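Side-chain contact in dihydropteroate synthase (Mycobacterium smegmatis, PDB 6OMZ), which probably catalyses the condensation of para-aminobenzoate with 6-hydroxymethyl-7,8-dihydropterin diphosphate to give 7,8-dihydropteroate, a step of folate biosynthesis: residues A[204-209]-A[254-259]. The protein carries 1 engineered substitution. Numbering follows the deposited sequence.
Sequences HNWALL and AVISVL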
loop_
_atom_site.group_PDB
_atom_site.type_symbol
_atom_site.label_atom_id
_atom_site.label_comp_id
_atom_site.label_asym_id
_atom_site.label_seq_id
_atom_site.Cartn_x
_atom_site.Cartn_y
_atom_site.Cartn_z
ATOM N N HIS A 204 -3.385 -9.454 -15.545
ATOM C CA HIS A 204 -3.817 -9.888 -14.218
ATOM C C HIS A 204 -4.373 -8.714 -13.415
ATOM O O HIS A 204 -5.427 -8.821 -12.780
ATOM C CB HIS A 204 -2.655 -10.531 -13.462
ATOM C CG HIS A 204 -2.212 -11.847 -14.022
ATOM N ND1 HIS A 204 -0.926 -12.315 -13.862
ATOM C CD2 HIS A 204 -2.875 -12.795 -14.726
ATOM C CE1 HIS A 204 -0.813 -13.496 -14.445
ATOM N NE2 HIS A 204 -1.981 -13.808 -14.981
ATOM N N ASN A 205 -3.659 -7.587 -13.425
ATOM C CA ASN A 205 -4.079 -6.415 -12.658
ATOM C C ASN A 205 -5.474 -5.943 -13.066
ATOM O O ASN A 205 -6.315 -5.635 -12.207
ATOM C CB ASN A 205 -3.062 -5.284 -12.842
ATOM C CG ASN A 205 -1.775 -5.526 -12.076
ATOM O OD1 ASN A 205 -1.658 -6.480 -11.300
ATOM N ND2 ASN A 205 -0.805 -4.644 -12.272
ATOM N N TRP A 206 -5.732 -5.867 -14.370
ATOM C CA TRP A 206 -7.015 -5.337 -14.820
ATOM C C TRP A 206 -8.148 -6.303 -14.490
ATOM O O TRP A 206 -9.256 -5.872 -14.164
ATOM C CB TRP A 206 -6.973 -5.028 -16.318
ATOM C CG TRP A 206 -6.071 -3.854 -16.660
ATOM C CD1 TRP A 206 -4.968 -3.876 -17.470
ATOM C CD2 TRP A 206 -6.196 -2.500 -16.185
ATOM N NE1 TRP A 206 -4.398 -2.621 -17.522
ATOM C CE2 TRP A 206 -5.130 -1.762 -16.743
ATOM C CE3 TRP A 206 -7.113 -1.840 -15.350
ATOM C CZ2 TRP A 206 -4.950 -0.387 -16.496
ATOM C CZ3 TRP A 206 -6.931 -0.475 -15.102
ATOM C CH2 TRP A 206 -5.848 0.230 -15.667
ATOM N N ALA A 207 -7.891 -7.615 -14.552
ATOM C CA ALA A 207 -8.910 -8.562 -14.103
ATOM C C ALA A 207 -9.187 -8.396 -12.611
ATOM O O ALA A 207 -10.346 -8.435 -12.185
ATOM C CB ALA A 207 -8.499 -10.007 -14.421
ATOM N N LEU A 208 -8.134 -8.182 -11.805
ATOM C CA LEU A 208 -8.336 -8.003 -10.369
ATOM C C LEU A 208 -9.110 -6.730 -10.071
ATOM O O LEU A 208 -9.949 -6.708 -9.161
ATOM C CB LEU A 208 -6.992 -7.973 -9.640
ATOM C CG LEU A 208 -6.325 -9.352 -9.597
ATOM C CD1 LEU A 208 -4.833 -9.208 -9.291
ATOM C CD2 LEU A 208 -7.033 -10.214 -8.561
ATOM N N LEU A 209 -8.834 -5.662 -10.822
ATOM C CA LEU A 209 -9.526 -4.404 -10.598
ATOM C C LEU A 209 -10.972 -4.492 -11.056
ATOM O O LEU A 209 -11.879 -4.012 -10.366
ATOM C CB LEU A 209 -8.789 -3.277 -11.306
ATOM C CG LEU A 209 -7.498 -2.869 -10.591
ATOM C CD1 LEU A 209 -6.764 -1.876 -11.477
ATOM C CD2 LEU A 209 -7.836 -2.238 -9.224
ATOM N N ALA A 254 -4.944 8.472 -10.535
ATOM C CA ALA A 254 -6.062 9.167 -9.906
ATOM C C ALA A 254 -7.403 8.626 -10.391
ATOM O O ALA A 254 -8.367 8.560 -9.617
ATOM C CB ALA A 254 -5.955 10.669 -10.183
ATOM N N VAL A 255 -7.496 8.272 -11.677
ATOM C CA VAL A 255 -8.717 7.655 -12.189
ATOM C C VAL A 255 -8.972 6.316 -11.500
ATOM O O VAL A 255 -10.113 5.991 -11.150
ATOM C CB VAL A 255 -8.646 7.512 -13.723
ATOM C CG1 VAL A 255 -9.864 6.747 -14.244
ATOM C CG2 VAL A 255 -8.563 8.892 -14.368
ATOM N N ILE A 256 -7.918 5.525 -11.275
ATOM C CA ILE A 256 -8.090 4.277 -10.540
ATOM C C ILE A 256 -8.615 4.548 -9.130
ATOM O O ILE A 256 -9.476 3.817 -8.631
ATOM C CB ILE A 256 -6.772 3.484 -10.534
ATOM C CG1 ILE A 256 -6.582 2.851 -11.922
ATOM C CG2 ILE A 256 -6.762 2.424 -9.419
ATOM C CD1 ILE A 256 -5.280 2.099 -12.103
ATOM N N SER A 257 -8.131 5.610 -8.475
ATOM C CA SER A 257 -8.679 5.937 -7.155
ATOM C C SER A 257 -10.190 6.143 -7.222
ATOM O O SER A 257 -10.932 5.648 -6.365
ATOM C CB SER A 257 -8.004 7.178 -6.576
ATOM O OG SER A 257 -6.653 6.926 -6.224
ATOM N N VAL A 258 -10.663 6.842 -8.255
ATOM C CA VAL A 258 -12.095 7.100 -8.401
ATOM C C VAL A 258 -12.864 5.806 -8.661
ATOM O O VAL A 258 -13.919 5.559 -8.060
ATOM C CB VAL A 258 -12.329 8.137 -9.512
ATOM C CG1 VAL A 258 -13.799 8.121 -9.969
ATOM C CG2 VAL A 258 -11.966 9.507 -8.993
ATOM N N LEU A 259 -12.369 4.968 -9.579
ATOM C CA LEU A 259 -13.085 3.731 -9.886
ATOM C C LEU A 259 -13.031 2.775 -8.703
ATOM O O LEU A 259 -14.014 2.087 -8.404
ATOM C CB LEU A 259 -12.509 3.081 -11.149
ATOM C CG LEU A 259 -12.741 3.856 -12.456
ATOM C CD1 LEU A 259 -12.034 3.192 -13.627
ATOM C CD2 LEU A 259 -14.234 3.988 -12.759
#
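Helical segments 204-209 and 254-259 stand well apart, their CA atoms nearest at Leu209 and Ile256, 8.8 Å. Ile256 makes the contact with its delta methyl, CD1. CD1 of Ile256 lies 4.1 Å from CH2 of Trp206, on the outer side of the indole's six-membered ring. The methyl reaches the ring obliquely, and the two side chains cross at about a right angle. The same CD1 of Ile256 is 4.3 Å from CD1 of Leu209, so one methyl serves both partners. In Ile256, CG1 is anti to the carbonyl carbon (chi1 -75°) and the chain runs on extended, which carries CD1 out from the helix. CG of Trp206 is also anti to the carbonyl carbon (chi1 -69°), and the long indole carries CH2 to the isoleucine. The contact is apolar and small, burying 106 Å² over both sides. The side chain of Leu209 is about 10 Å from the bound pterin-6-yl-methyl-monophosphate. Phe231 of helix 230-235 touches both Trp206 and Ile256, and Leu232 also packs on Ile256. Helix 230-235 thus packs against side chains of both helices. Helix 202-210 follows strand 190-193, and helix 250-262 precedes strand 267-270; both belong to the helices of the TIM-barrel fold.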